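PDB 3AGD: salt-tolerant glutaminase from Micrococcus luteus, which probably hydrolyses L-glutamine to L-glutamate and ammonium, as a member of the glutaminase family that also carries a C-terminal STAS domain. Local coordinates for residues A[320-325]-A[402-407]. Sequence-based numbering, arbitrary orientation.
Sequences VEREGD and GPIRTV
In the STAS-like C-terminal domain, the hairpin turn between strands 317-323 and 326-332 meets the loop that leads into strand 406-417, the parallel neighbour of strand 326-332. The carbonyl O of D325 is gripped by two successive N-H groups where the loop enters the strand, R405 N at 2.6 Å and T406 N at 3.1 Å. A backbone hydrogen bond between T406 and V327 continues the pairing of the two parallel strands. G324 suits the turn because its phi is positive (63°), a region glycine enters easily. R322, long and rich in donors, ties turn and loop together. Its chain runs out straight, CG trans to the backbone N (chi1 -179°), which carries the guanidinium past the turn: NE donates a hydrogen bond of 2.7 Å to G324 O, which lies in the guanidinium plane, while NH1 binds G402 O at 2.8 Å, approaching from above that carbonyl's plane. The apolar CG1 of I404 sits over one face of the guanidinium, offset toward its rim, 3.8 Å from R322 CZ, and NH2 also bonds to A394 O. The aliphatic start of R405 lies along D325 CB. Finally, a water O bridges the side chains of D325 and T406, 2.5 Å from D325 OD2 and 2.8 Å from T406 OG1.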
ATOM      1  N   VAL A 320      10.233 -27.105  -2.091  1.00 26.66           N
ATOM      2  CA  VAL A 320      10.365 -27.847  -3.339  1.00 26.07           C
ATOM      3  C   VAL A 320      11.374 -28.946  -3.051  1.00 26.61           C
ATOM      4  O   VAL A 320      12.553 -28.672  -2.841  1.00 28.75           O
ATOM      5  CB  VAL A 320      10.909 -26.969  -4.481  1.00 24.55           C
ATOM      6  CG1 VAL A 320      10.828 -27.729  -5.801  1.00 21.29           C
ATOM      7  CG2 VAL A 320      10.126 -25.670  -4.559  1.00 22.65           C
ATOM      8  N   GLU A 321      10.907 -30.187  -3.021  1.00 26.62           N
ATOM      9  CA  GLU A 321      11.786 -31.309  -2.732  1.00 31.64           C
ATOM     10  C   GLU A 321      11.789 -32.280  -3.900  1.00 32.81           C
ATOM     11  O   GLU A 321      10.890 -32.250  -4.737  1.00 35.01           O
ATOM     12  CB  GLU A 321      11.327 -31.990  -1.441  1.00 35.47           C
ATOM     13  CG  GLU A 321      11.066 -30.975  -0.335  1.00 43.09           C
ATOM     14  CD  GLU A 321      10.767 -31.597   1.012  1.00 50.31           C
ATOM     15  OE1 GLU A 321      10.009 -32.588   1.069  1.00 52.12           O
ATOM     16  OE2 GLU A 321      11.282 -31.074   2.022  1.00 52.29           O
ATOM     17  N   ARG A 322      12.797 -33.139  -3.966  1.00 31.52           N
ATOM     18  CA  ARG A 322      12.876 -34.076  -5.075  1.00 30.27           C
ATOM     19  C   ARG A 322      13.136 -35.518  -4.689  1.00 34.94           C
ATOM     20  O   ARG A 322      13.928 -35.793  -3.792  1.00 33.85           O
ATOM     21  CB  ARG A 322      13.968 -33.632  -6.048  1.00 27.21           C
ATOM     22  CG  ARG A 322      14.099 -34.549  -7.250  1.00 25.09           C
ATOM     23  CD  ARG A 322      14.960 -33.941  -8.340  1.00 23.85           C
ATOM     24  NE  ARG A 322      15.041 -34.822  -9.500  1.00 25.36           N
ATOM     25  CZ  ARG A 322      15.637 -34.508 -10.645  1.00 27.16           C
ATOM     26  NH1 ARG A 322      15.657 -35.385 -11.641  1.00 25.62           N
ATOM     27  NH2 ARG A 322      16.205 -33.316 -10.798  1.00 25.16           N
ATOM     28  N   GLU A 323      12.456 -36.445  -5.353  1.00 39.27           N
ATOM     29  CA  GLU A 323      12.707 -37.860  -5.099  1.00 41.30           C
ATOM     30  C   GLU A 323      12.870 -38.541  -6.436  1.00 33.95           C
ATOM     31  O   GLU A 323      11.900 -38.978  -7.060  1.00 30.77           O
ATOM     32  CB  GLU A 323      11.583 -38.526  -4.313  1.00 53.34           C
ATOM     33  CG  GLU A 323      11.399 -37.941  -2.942  1.00 66.86           C
ATOM     34  CD  GLU A 323      10.448 -38.744  -2.082  1.00 77.03           C
ATOM     35  OE1 GLU A 323       9.564 -39.433  -2.638  1.00 81.07           O
ATOM     36  OE2 GLU A 323      10.580 -38.674  -0.844  1.00 79.66           O
ATOM     37  N   GLY A 324      14.125 -38.602  -6.867  1.00 31.00           N
ATOM     38  CA  GLY A 324      14.456 -39.217  -8.130  1.00 27.71           C
ATOM     39  C   GLY A 324      13.836 -38.495  -9.306  1.00 26.78           C
ATOM     40  O   GLY A 324      14.254 -37.403  -9.679  1.00 28.31           O
ATOM     41  N   ASP A 325      12.815 -39.108  -9.882  1.00 26.64           N
ATOM     42  CA  ASP A 325      12.137 -38.549 -11.041  1.00 22.99           C
ATOM     43  C   ASP A 325      10.983 -37.613 -10.706  1.00 25.91           C
ATOM     44  O   ASP A 325      10.385 -37.020 -11.608  1.00 24.09           O
ATOM     45  CB  ASP A 325      11.604 -39.679 -11.904  1.00 19.95           C
ATOM     46  CG  ASP A 325      10.730 -40.628 -11.116  1.00 26.07           C
ATOM     47  OD1 ASP A 325      11.283 -41.476 -10.380  1.00 28.21           O
ATOM     48  OD2 ASP A 325       9.489 -40.513 -11.214  1.00 26.77           O
ATOM     49  N   GLY A 402      19.196 -37.652 -14.390  1.00 49.80           N
ATOM     50  CA  GLY A 402      17.778 -37.940 -14.468  1.00 39.94           C
ATOM     51  C   GLY A 402      16.822 -36.794 -14.724  1.00 33.28           C
ATOM     52  O   GLY A 402      16.913 -35.743 -14.087  1.00 30.41           O
ATOM     53  N   PRO A 403      15.881 -36.974 -15.662  1.00 28.38           N
ATOM     54  CA  PRO A 403      14.907 -35.928 -15.974  1.00 25.72           C
ATOM     55  C   PRO A 403      13.764 -35.947 -14.964  1.00 22.88           C
ATOM     56  O   PRO A 403      13.466 -36.985 -14.370  1.00 18.57           O
ATOM     57  CB  PRO A 403      14.434 -36.312 -17.371  1.00 28.66           C
ATOM     58  CG  PRO A 403      14.446 -37.815 -17.304  1.00 26.89           C
ATOM     59  CD  PRO A 403      15.772 -38.094 -16.618  1.00 26.66           C
ATOM     60  N   ILE A 404      13.143 -34.791 -14.757  1.00 20.63           N
ATOM     61  CA  ILE A 404      12.013 -34.697 -13.850  1.00 20.76           C
ATOM     62  C   ILE A 404      10.824 -35.239 -14.644  1.00 21.72           C
ATOM     63  O   ILE A 404      10.561 -34.781 -15.757  1.00 23.71           O
ATOM     64  CB  ILE A 404      11.759 -33.226 -13.431  1.00 22.01           C
ATOM     65  CG1 ILE A 404      12.943 -32.724 -12.595  1.00 24.11           C
ATOM     66  CG2 ILE A 404      10.454 -33.116 -12.633  1.00 16.92           C
ATOM     67  CD1 ILE A 404      12.864 -31.262 -12.193  1.00 21.07           C
ATOM     68  N   ARG A 405      10.129 -36.229 -14.091  1.00 22.29           N
ATOM     69  CA  ARG A 405       8.982 -36.822 -14.781  1.00 23.27           C
ATOM     70  C   ARG A 405       7.640 -36.445 -14.162  1.00 21.77           C
ATOM     71  O   ARG A 405       6.625 -36.356 -14.857  1.00 22.01           O
ATOM     72  CB  ARG A 405       9.129 -38.352 -14.834  1.00 18.69           C
ATOM     73  CG  ARG A 405      10.280 -38.807 -15.724  1.00 18.43           C
ATOM     74  CD  ARG A 405      10.394 -40.326 -15.861  1.00 17.12           C
ATOM     75  NE  ARG A 405      11.230 -40.640 -17.014  1.00 15.78           N
ATOM     76  CZ  ARG A 405      12.490 -41.057 -16.952  1.00 17.67           C
ATOM     77  NH1 ARG A 405      13.085 -41.241 -15.781  1.00 17.51           N
ATOM     78  NH2 ARG A 405      13.173 -41.245 -18.074  1.00 18.84           N
ATOM     79  N   THR A 406       7.631 -36.218 -12.856  1.00 20.44           N
ATOM     80  CA  THR A 406       6.396 -35.853 -12.186  1.00 22.94           C
ATOM     81  C   THR A 406       6.580 -34.730 -11.176  1.00 22.94           C
ATOM     82  O   THR A 406       7.557 -34.692 -10.429  1.00 17.57           O
ATOM     83  CB  THR A 406       5.773 -37.068 -11.460  1.00 25.15           C
ATOM     84  OG1 THR A 406       5.438 -38.079 -12.419  1.00 31.87           O
ATOM     85  CG2 THR A 406       4.509 -36.660 -10.721  1.00 29.25           C
ATOM     86  N   VAL A 407       5.629 -33.805 -11.179  1.00 24.62           N
ATOM     87  CA  VAL A 407       5.636 -32.694 -10.248  1.00 23.21           C
ATOM     88  C   VAL A 407       4.311 -32.747  -9.508  1.00 25.58           C
ATOM     89  O   VAL A 407       3.245 -32.670 -10.120  1.00 25.39           O
ATOM     90  CB  VAL A 407       5.763 -31.323 -10.973  1.00 21.36           C
ATOM     91  CG1 VAL A 407       5.481 -30.182  -9.994  1.00 17.85           C
ATOM     92  CG2 VAL A 407       7.170 -31.160 -11.543  1.00 16.76           C
TER
HETATM   93  O   HOH W   1      16.960 -32.374 -13.335  1.00 26.79           O
HETATM   94  O   HOH W   2       7.024 -40.251 -11.646  1.00 33.06           O